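Local coordinates for tubulin-like protein CetZ2 (Haloferax volcanii, PDB 4B45), which binds and probably hydrolyses GTP as a tubulin-like cytoskeletal protein that takes part in the control of cell shape, at residues Ala101-Gly106 and Gly131-Ala136; Val127-Ile132 and Asp158-Val163. All coordinates share one frame; numbering follows the deposited sequence.

Interaction 1: Ala101-Gly106 and Gly131-Ala136. With GSP (5'-guanosine-diphosphate-monothiophosphate), chain C.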
ATOM      1  N   ALA A 101       0.293   5.146   6.661  1.00 45.31           N
ATOM      2  CA  ALA A 101       0.004   5.135   8.096  1.00 45.00           C
ATOM      3  C   ALA A 101      -0.426   3.781   8.665  1.00 44.82           C
ATOM      4  O   ALA A 101      -1.105   2.988   8.006  1.00 43.21           O
ATOM      5  CB  ALA A 101      -1.051   6.167   8.422  1.00 45.59           C
ATOM      6  N   GLY A 102      -0.012   3.532   9.902  1.00 39.51           N
ATOM      7  CA  GLY A 102      -0.600   2.491  10.718  1.00 37.99           C
ATOM      8  C   GLY A 102      -1.907   3.024  11.266  1.00 41.09           C
ATOM      9  O   GLY A 102      -1.923   4.018  11.985  1.00 56.73           O
ATOM     10  N   LEU A 103      -3.016   2.384  10.922  1.00 38.67           N
ATOM     11  CA  LEU A 103      -4.323   2.909  11.322  1.00 43.70           C
ATOM     12  C   LEU A 103      -4.659   2.711  12.812  1.00 45.62           C
ATOM     13  O   LEU A 103      -5.549   3.365  13.333  1.00 45.68           O
ATOM     14  CB  LEU A 103      -5.416   2.308  10.441  1.00 47.79           C
ATOM     15  CG  LEU A 103      -5.282   2.568   8.940  1.00 53.20           C
ATOM     16  CD1 LEU A 103      -6.352   1.808   8.170  1.00 55.78           C
ATOM     17  CD2 LEU A 103      -5.352   4.056   8.625  1.00 52.22           C
ATOM     18  N   GLY A 104      -3.946   1.815  13.493  1.00 43.92           N
ATOM     19  CA  GLY A 104      -4.248   1.521  14.884  1.00 46.88           C
ATOM     20  C   GLY A 104      -3.561   2.418  15.914  1.00 45.30           C
ATOM     21  O   GLY A 104      -3.970   2.465  17.071  1.00 45.93           O
ATOM     22  N   GLY A 105      -2.512   3.119  15.501  1.00 45.51           N
ATOM     23  CA  GLY A 105      -1.730   3.947  16.402  1.00 45.45           C
ATOM     24  C   GLY A 105      -2.468   5.200  16.837  1.00 54.07           C
ATOM     25  O   GLY A 105      -3.683   5.279  16.744  1.00 62.05           O
ATOM     26  N   GLY A 106      -1.734   6.174  17.354  1.00 50.14           N
ATOM     27  CA  GLY A 106      -2.333   7.434  17.747  1.00 41.50           C
ATOM     28  C   GLY A 106      -2.033   8.486  16.697  1.00 35.91           C
ATOM     29  O   GLY A 106      -2.932   9.170  16.220  1.00 41.06           O
ATOM     30  N   GLY A 131      -2.742   2.235   4.089  1.00 36.87           N
ATOM     31  CA  GLY A 131      -3.104   2.054   5.485  1.00 42.44           C
ATOM     32  C   GLY A 131      -2.828   0.668   6.029  1.00 44.30           C
ATOM     33  O   GLY A 131      -3.200  -0.333   5.403  1.00 44.71           O
ATOM     34  N   ILE A 132      -2.191   0.607   7.197  1.00 41.91           N
ATOM     35  CA  ILE A 132      -1.916  -0.681   7.857  1.00 42.15           C
ATOM     36  C   ILE A 132      -2.972  -1.045   8.889  1.00 42.85           C
ATOM     37  O   ILE A 132      -3.173  -0.333   9.887  1.00 41.21           O
ATOM     38  CB  ILE A 132      -0.536  -0.702   8.527  1.00 49.67           C
ATOM     39  CG1 ILE A 132       0.567  -0.584   7.474  1.00 45.36           C
ATOM     40  CG2 ILE A 132      -0.343  -1.980   9.337  1.00 47.57           C
ATOM     41  CD1 ILE A 132       1.825   0.101   7.992  1.00 43.47           C
ATOM     42  N   LEU A 133      -3.651  -2.161   8.639  1.00 48.62           N
ATOM     43  CA  LEU A 133      -4.672  -2.678   9.538  1.00 50.41           C
ATOM     44  C   LEU A 133      -3.997  -3.462  10.668  1.00 49.50           C
ATOM     45  O   LEU A 133      -3.079  -4.238  10.414  1.00 51.03           O
ATOM     46  CB  LEU A 133      -5.610  -3.589   8.745  1.00 58.35           C
ATOM     47  CG  LEU A 133      -7.081  -3.667   9.149  1.00 57.82           C
ATOM     48  CD1 LEU A 133      -7.743  -2.307   9.005  1.00 50.76           C
ATOM     49  CD2 LEU A 133      -7.794  -4.721   8.300  1.00 57.52           C
ATOM     50  N   PRO A 134      -4.431  -3.247  11.923  1.00 42.55           N
ATOM     51  CA  PRO A 134      -3.794  -3.967  13.027  1.00 43.37           C
ATOM     52  C   PRO A 134      -4.155  -5.437  12.987  1.00 44.96           C
ATOM     53  O   PRO A 134      -5.247  -5.793  12.555  1.00 42.27           O
ATOM     54  CB  PRO A 134      -4.427  -3.333  14.275  1.00 45.60           C
ATOM     55  CG  PRO A 134      -5.754  -2.837  13.812  1.00 48.27           C
ATOM     56  CD  PRO A 134      -5.535  -2.386  12.383  1.00 42.84           C
ATOM     57  N   GLY A 135      -3.255  -6.288  13.451  1.00 45.44           N
ATOM     58  CA  GLY A 135      -3.591  -7.689  13.595  1.00 44.34           C
ATOM     59  C   GLY A 135      -4.732  -7.877  14.576  1.00 46.78           C
ATOM     60  O   GLY A 135      -4.906  -7.086  15.523  1.00 47.60           O
ATOM     61  N   ALA A 136      -5.502  -8.938  14.352  1.00 44.69           N
ATOM     62  CA  ALA A 136      -6.660  -9.260  15.173  1.00 46.36           C
ATOM     63  C   ALA A 136      -6.342  -9.495  16.657  1.00 50.38           C
ATOM     64  O   ALA A 136      -7.233  -9.385  17.508  1.00 47.23           O
ATOM     65  CB  ALA A 136      -7.398 -10.462  14.582  1.00 46.06           C
TER
HETATM   66  PG  GSP C1342       1.461   5.626  19.121  1.00 65.49           P
HETATM   67  O3B GSP C1342       1.489   6.380  17.706  1.00 81.37           O
HETATM   68  S1G GSP C1342       0.340   3.889  19.199  1.00 66.45           S
HETATM   69  O2G GSP C1342       2.913   5.305  19.581  1.00121.21           O
HETATM   70  O3G GSP C1342       0.780   6.581  20.017  1.00 56.17           O
HETATM   71  PB  GSP C1342       1.872   5.762  16.284  1.00 46.49           P
HETATM   72  O1B GSP C1342       3.276   6.087  15.838  1.00 43.19           O
HETATM   73  O2B GSP C1342       0.913   6.354  15.260  1.00 59.46           O
HETATM   74  PA  GSP C1342       2.285   3.198  15.221  1.00 46.26           P
HETATM   75  O1A GSP C1342       3.426   2.361  15.737  1.00 49.09           O
HETATM   76  O2A GSP C1342       2.727   3.843  13.934  1.00 54.10           O
HETATM   77  O3A GSP C1342       1.738   4.196  16.300  1.00 54.38           O
HETATM   78  O5' GSP C1342       1.073   2.311  14.823  1.00 55.57           O
HETATM   79  C5' GSP C1342       0.734   1.144  15.491  1.00 50.00           C
HETATM   80  C4' GSP C1342       0.187   0.123  14.587  1.00 53.13           C
HETATM   81  O4' GSP C1342       1.041  -0.073  13.500  1.00 46.50           O
HETATM   82  C3' GSP C1342       0.053  -1.193  15.240  1.00 47.18           C
HETATM   83  O3' GSP C1342      -0.991  -1.831  14.611  1.00 50.09           O
HETATM   84  C2' GSP C1342       1.302  -1.884  14.936  1.00 51.09           C
HETATM   85  O2' GSP C1342       1.077  -3.252  14.886  1.00 57.03           O
HETATM   86  C1' GSP C1342       1.611  -1.403  13.602  1.00 46.09           C
HETATM   87  N9  GSP C1342       3.017  -1.283  13.276  1.00 45.92           N
HETATM   88  C8  GSP C1342       3.969  -0.723  14.029  1.00 47.15           C
HETATM   89  N7  GSP C1342       5.138  -0.755  13.360  1.00 50.23           N
HETATM   90  C5  GSP C1342       4.919  -1.340  12.144  1.00 42.94           C
HETATM   91  C6  GSP C1342       5.766  -1.621  11.038  1.00 42.60           C
HETATM   92  O6  GSP C1342       7.113  -1.312  11.053  1.00 44.56           O
HETATM   93  N1  GSP C1342       5.226  -2.229   9.954  1.00 40.41           N
HETATM   94  C2  GSP C1342       3.911  -2.544   9.924  1.00 43.18           C
HETATM   95  N2  GSP C1342       3.391  -3.195   8.716  1.00 40.27           N
HETATM   96  N3  GSP C1342       3.073  -2.290  10.941  1.00 45.25           N
HETATM   97  C4  GSP C1342       3.571  -1.683  12.082  1.00 45.77           C
HETATM   98  O   HOH W   1      -2.568  -0.367  12.443  1.00 38.63           O

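Interaction 2: Val127-Ile132 and Asp158-Val163. With GSP (5'-guanosine-diphosphate-monothiophosphate), chain C.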
ATOM      1  N   VAL A 127      -4.753  11.617  -4.043  1.00 43.76           N
ATOM      2  CA  VAL A 127      -4.143  11.370  -2.738  1.00 39.98           C
ATOM      3  C   VAL A 127      -4.639  10.025  -2.208  1.00 40.04           C
ATOM      4  O   VAL A 127      -5.834   9.838  -1.971  1.00 44.22           O
ATOM      5  CB  VAL A 127      -4.446  12.509  -1.750  1.00 45.03           C
ATOM      6  CG1 VAL A 127      -3.715  12.278  -0.431  1.00 40.27           C
ATOM      7  CG2 VAL A 127      -4.038  13.854  -2.361  1.00 43.68           C
ATOM      8  N   TYR A 128      -3.718   9.077  -2.075  1.00 36.45           N
ATOM      9  CA  TYR A 128      -4.043   7.742  -1.599  1.00 46.17           C
ATOM     10  C   TYR A 128      -3.521   7.576  -0.190  1.00 45.44           C
ATOM     11  O   TYR A 128      -2.508   8.169   0.165  1.00 48.60           O
ATOM     12  CB  TYR A 128      -3.366   6.691  -2.481  1.00 45.88           C
ATOM     13  CG  TYR A 128      -3.761   6.762  -3.939  1.00 45.88           C
ATOM     14  CD1 TYR A 128      -5.098   6.826  -4.310  1.00 42.02           C
ATOM     15  CD2 TYR A 128      -2.795   6.777  -4.949  1.00 42.30           C
ATOM     16  CE1 TYR A 128      -5.469   6.892  -5.653  1.00 42.91           C
ATOM     17  CE2 TYR A 128      -3.163   6.850  -6.290  1.00 42.32           C
ATOM     18  CZ  TYR A 128      -4.502   6.904  -6.633  1.00 43.09           C
ATOM     19  OH  TYR A 128      -4.889   6.969  -7.962  1.00 42.68           O
ATOM     20  N   VAL A 129      -4.209   6.767   0.611  1.00 40.47           N
ATOM     21  CA  VAL A 129      -3.673   6.341   1.889  1.00 41.10           C
ATOM     22  C   VAL A 129      -3.240   4.888   1.763  1.00 44.29           C
ATOM     23  O   VAL A 129      -4.015   4.029   1.328  1.00 46.45           O
ATOM     24  CB  VAL A 129      -4.701   6.478   3.039  1.00 46.17           C
ATOM     25  CG1 VAL A 129      -4.207   5.759   4.321  1.00 39.98           C
ATOM     26  CG2 VAL A 129      -4.993   7.939   3.329  1.00 40.02           C
ATOM     27  N   LEU A 130      -1.982   4.625   2.097  1.00 43.48           N
ATOM     28  CA  LEU A 130      -1.520   3.255   2.261  1.00 39.21           C
ATOM     29  C   LEU A 130      -1.674   2.953   3.749  1.00 44.39           C
ATOM     30  O   LEU A 130      -0.875   3.413   4.585  1.00 43.28           O
ATOM     31  CB  LEU A 130      -0.071   3.118   1.784  1.00 34.05           C
ATOM     32  CG  LEU A 130       0.628   1.766   1.906  1.00 41.83           C
ATOM     33  CD1 LEU A 130      -0.143   0.634   1.194  1.00 45.47           C
ATOM     34  CD2 LEU A 130       2.058   1.895   1.357  1.00 36.06           C
ATOM     35  N   GLY A 131      -2.742   2.235   4.089  1.00 36.87           N
ATOM     36  CA  GLY A 131      -3.104   2.054   5.485  1.00 42.44           C
ATOM     37  C   GLY A 131      -2.828   0.668   6.029  1.00 44.30           C
ATOM     38  O   GLY A 131      -3.200  -0.333   5.403  1.00 44.71           O
ATOM     39  N   ILE A 132      -2.191   0.607   7.197  1.00 41.91           N
ATOM     40  CA  ILE A 132      -1.916  -0.681   7.857  1.00 42.15           C
ATOM     41  C   ILE A 132      -2.972  -1.045   8.889  1.00 42.85           C
ATOM     42  O   ILE A 132      -3.173  -0.333   9.887  1.00 41.21           O
ATOM     43  CB  ILE A 132      -0.536  -0.702   8.527  1.00 49.67           C
ATOM     44  CG1 ILE A 132       0.567  -0.584   7.474  1.00 45.36           C
ATOM     45  CG2 ILE A 132      -0.343  -1.980   9.337  1.00 47.57           C
ATOM     46  CD1 ILE A 132       1.825   0.101   7.992  1.00 43.47           C
ATOM     47  N   ASP A 158      -8.584   9.509  -1.928  1.00 41.51           N
ATOM     48  CA  ASP A 158      -9.116   9.086  -3.220  1.00 42.44           C
ATOM     49  C   ASP A 158      -9.234   7.580  -3.249  1.00 47.97           C
ATOM     50  O   ASP A 158     -10.099   7.040  -3.930  1.00 52.54           O
ATOM     51  CB  ASP A 158      -8.279   9.608  -4.378  1.00 44.87           C
ATOM     52  CG  ASP A 158      -8.531  11.072  -4.643  1.00 55.03           C
ATOM     53  OD1 ASP A 158      -9.631  11.400  -5.140  1.00 64.23           O
ATOM     54  OD2 ASP A 158      -7.647  11.900  -4.329  1.00 50.35           O
ATOM     55  N   ALA A 159      -8.362   6.912  -2.497  1.00 48.43           N
ATOM     56  CA  ALA A 159      -8.537   5.503  -2.172  1.00 46.44           C
ATOM     57  C   ALA A 159      -7.637   5.099  -1.016  1.00 46.75           C
ATOM     58  O   ALA A 159      -6.614   5.735  -0.743  1.00 45.33           O
ATOM     59  CB  ALA A 159      -8.277   4.605  -3.386  1.00 46.23           C
ATOM     60  N   VAL A 160      -8.030   4.025  -0.346  1.00 40.77           N
ATOM     61  CA  VAL A 160      -7.261   3.483   0.753  1.00 43.26           C
ATOM     62  C   VAL A 160      -6.798   2.072   0.411  1.00 39.05           C
ATOM     63  O   VAL A 160      -7.580   1.131   0.445  1.00 39.23           O
ATOM     64  CB  VAL A 160      -8.096   3.490   2.054  1.00 42.74           C
ATOM     65  CG1 VAL A 160      -7.282   2.930   3.231  1.00 39.97           C
ATOM     66  CG2 VAL A 160      -8.552   4.907   2.356  1.00 43.28           C
ATOM     67  N   LEU A 161      -5.518   1.930   0.078  1.00 41.82           N
ATOM     68  CA  LEU A 161      -4.929   0.623  -0.156  1.00 38.52           C
ATOM     69  C   LEU A 161      -4.571  -0.001   1.205  1.00 41.99           C
ATOM     70  O   LEU A 161      -3.749   0.532   1.954  1.00 39.93           O
ATOM     71  CB  LEU A 161      -3.694   0.769  -1.054  1.00 40.88           C
ATOM     72  CG  LEU A 161      -2.793  -0.451  -1.279  1.00 49.14           C
ATOM     73  CD1 LEU A 161      -3.586  -1.615  -1.833  1.00 46.31           C
ATOM     74  CD2 LEU A 161      -1.588  -0.100  -2.191  1.00 39.94           C
ATOM     75  N   LEU A 162      -5.198  -1.120   1.536  1.00 44.47           N
ATOM     76  CA  LEU A 162      -5.042  -1.692   2.870  1.00 41.37           C
ATOM     77  C   LEU A 162      -4.040  -2.826   2.931  1.00 45.90           C
ATOM     78  O   LEU A 162      -4.028  -3.715   2.079  1.00 50.83           O
ATOM     79  CB  LEU A 162      -6.382  -2.198   3.404  1.00 44.16           C
ATOM     80  CG  LEU A 162      -7.385  -1.194   3.972  1.00 47.03           C
ATOM     81  CD1 LEU A 162      -8.620  -1.939   4.508  1.00 45.52           C
ATOM     82  CD2 LEU A 162      -6.735  -0.342   5.069  1.00 48.99           C
ATOM     83  N   VAL A 163      -3.214  -2.790   3.968  1.00 47.16           N
ATOM     84  CA  VAL A 163      -2.320  -3.879   4.305  1.00 44.12           C
ATOM     85  C   VAL A 163      -2.775  -4.498   5.615  1.00 45.53           C
ATOM     86  O   VAL A 163      -2.802  -3.831   6.656  1.00 48.06           O
ATOM     87  CB  VAL A 163      -0.889  -3.356   4.526  1.00 48.87           C
ATOM     88  CG1 VAL A 163       0.025  -4.489   4.981  1.00 49.98           C
ATOM     89  CG2 VAL A 163      -0.371  -2.691   3.273  1.00 54.91           C
TER
HETATM   90  PG  GSP C1342       1.461   5.626  19.121  1.00 65.49           P
HETATM   91  O3B GSP C1342       1.489   6.380  17.706  1.00 81.37           O
HETATM   92  S1G GSP C1342       0.340   3.889  19.199  1.00 66.45           S
HETATM   93  O2G GSP C1342       2.913   5.305  19.581  1.00121.21           O
HETATM   94  O3G GSP C1342       0.780   6.581  20.017  1.00 56.17           O
HETATM   95  PB  GSP C1342       1.872   5.762  16.284  1.00 46.49           P
HETATM   96  O1B GSP C1342       3.276   6.087  15.838  1.00 43.19           O
HETATM   97  O2B GSP C1342       0.913   6.354  15.260  1.00 59.46           O
HETATM   98  PA  GSP C1342       2.285   3.198  15.221  1.00 46.26           P
HETATM   99  O1A GSP C1342       3.426   2.361  15.737  1.00 49.09           O
HETATM  100  O2A GSP C1342       2.727   3.843  13.934  1.00 54.10           O
HETATM  101  O3A GSP C1342       1.738   4.196  16.300  1.00 54.38           O
HETATM  102  O5' GSP C1342       1.073   2.311  14.823  1.00 55.57           O
HETATM  103  C5' GSP C1342       0.734   1.144  15.491  1.00 50.00           C
HETATM  104  C4' GSP C1342       0.187   0.123  14.587  1.00 53.13           C
HETATM  105  O4' GSP C1342       1.041  -0.073  13.500  1.00 46.50           O
HETATM  106  C3' GSP C1342       0.053  -1.193  15.240  1.00 47.18           C
HETATM  107  O3' GSP C1342      -0.991  -1.831  14.611  1.00 50.09           O
HETATM  108  C2' GSP C1342       1.302  -1.884  14.936  1.00 51.09           C
HETATM  109  O2' GSP C1342       1.077  -3.252  14.886  1.00 57.03           O
HETATM  110  C1' GSP C1342       1.611  -1.403  13.602  1.00 46.09           C
HETATM  111  N9  GSP C1342       3.017  -1.283  13.276  1.00 45.92           N
HETATM  112  C8  GSP C1342       3.969  -0.723  14.029  1.00 47.15           C
HETATM  113  N7  GSP C1342       5.138  -0.755  13.360  1.00 50.23           N
HETATM  114  C5  GSP C1342       4.919  -1.340  12.144  1.00 42.94           C
HETATM  115  C6  GSP C1342       5.766  -1.621  11.038  1.00 42.60           C
HETATM  116  O6  GSP C1342       7.113  -1.312  11.053  1.00 44.56           O
HETATM  117  N1  GSP C1342       5.226  -2.229   9.954  1.00 40.41           N
HETATM  118  C2  GSP C1342       3.911  -2.544   9.924  1.00 43.18           C
HETATM  119  N2  GSP C1342       3.391  -3.195   8.716  1.00 40.27           N
HETATM  120  N3  GSP C1342       3.073  -2.290  10.941  1.00 45.25           N
HETATM  121  C4  GSP C1342       3.571  -1.683  12.082  1.00 45.77           C

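Interaction 1: Ala101-Gly106 and Gly131-Ala136
A101 and I132 hold the ends of two neighbouring parallel strands together: I132 N gives its hydrogen to A101 O at 2.7 Å, in the carbonyl plane. Two residues past A101, L103 N returns a bond to I132 O at 2.9 Å, tilted 16° from that carbonyl plane. This is the tight part. The side chain of L103 lies over the second bond; with CG anti to the carbonyl carbon (chi1 -59°), the branch runs back over the other strand, its CG 4.1 Å from G131 CA. G131, with no side chain, lets L103 CD1 settle close over the strand. Beyond L103 lie the loose end and the nucleotide. The two strands belong to the beta-alpha-beta unit 96-102, 107-120 and 127-133 of the tubulin/FtsZ GTPase domain, and the glycine-rich turn after the first is the tubulin signature loop, which wraps the phosphates; there G106 N donates to O3B of GSP at 3.2 Å. Between G104 and I132 a water bridges the two segments: it accepts from G104 N and donates to I132 O at 2.6 Å, so that I132 O is gripped by two donors. The same water oxygen lies 3.1 Å from O3' of GSP. On the guanine side, CD1 of I132 reaches N2 of GSP at 3.7 Å while its CG2 comes near N3. With an alanine here, the base would probably lose the apolar support of CD1 and CG2 beside N2 and N3, and a gap would open towards A11 and L15 of helix 9-26. P134 CB approaches O3' of GSP at 3.8 Å.

Interaction 2: Val127-Ile132 and Asp158-Val163
D158 meets V127 twice, through its backbone and through its carboxylate. D158 N donates to V127 O at 2.8 Å, and V127 N donates to D158 OD2 at 2.9 Å, on the anti side of the oxygen and a little out of the carboxylate plane. With CG anti to the carbonyl carbon, the acid turns back to that amide and closes the partly exposed end of the strand pair. The ring of Y128 stands almost square to the carboxylate plane, 83° away, and presents its edge to A159 N. Its CD1 lies 4.0 Å from A159 CB, and F98 on the strand beyond meets the same ring. A159 O receives V129 N, and the ladder then passes on: V160 sits opposite V129 on the face covered by V153 of helix 140-156, and L161 N bonds to V129 O with a bent N-H...O angle of 134°. L161 and L130 lie side by side on the other face, pointing the same way, with CD2 of the first 3.8 Å from CD1 of the second, and L161 O takes the hydrogen of G131 N. L162 returns to the helix side, where its CD2 packs over G131 at 3.6 Å from G131 O. V163 N closes the run on that same oxygen at 2.8 Å, while V163 CG2 shares L130 CD1 with L161. Parallel neighbours at 21°, joined by helix 140-156, form a beta-alpha-beta crossover of the Rossmann-like sheet at the heart of the tubulin/FtsZ GTPase domain.

Both contacts are buried and share strand 127-133, which interaction 1 joins to strand 96-102 on one edge and interaction 2 to strand 159-164 on the other; G131 and I132 belong to both. Interaction 2 lies deeper: its centre is about 5 Å from the centre of the chain, that of interaction 1 about 12 Å. It is a regular ladder with apolar side chains on two faces and a carboxylate at its start. Interaction 1 sits where the strands end, so its smaller interface gives way to glycines, water and nucleotide. The two also touch directly: A101 N lies 2.9 Å from L130 O, and L103 CD1 packs on L162 CD2 at 3.8 Å.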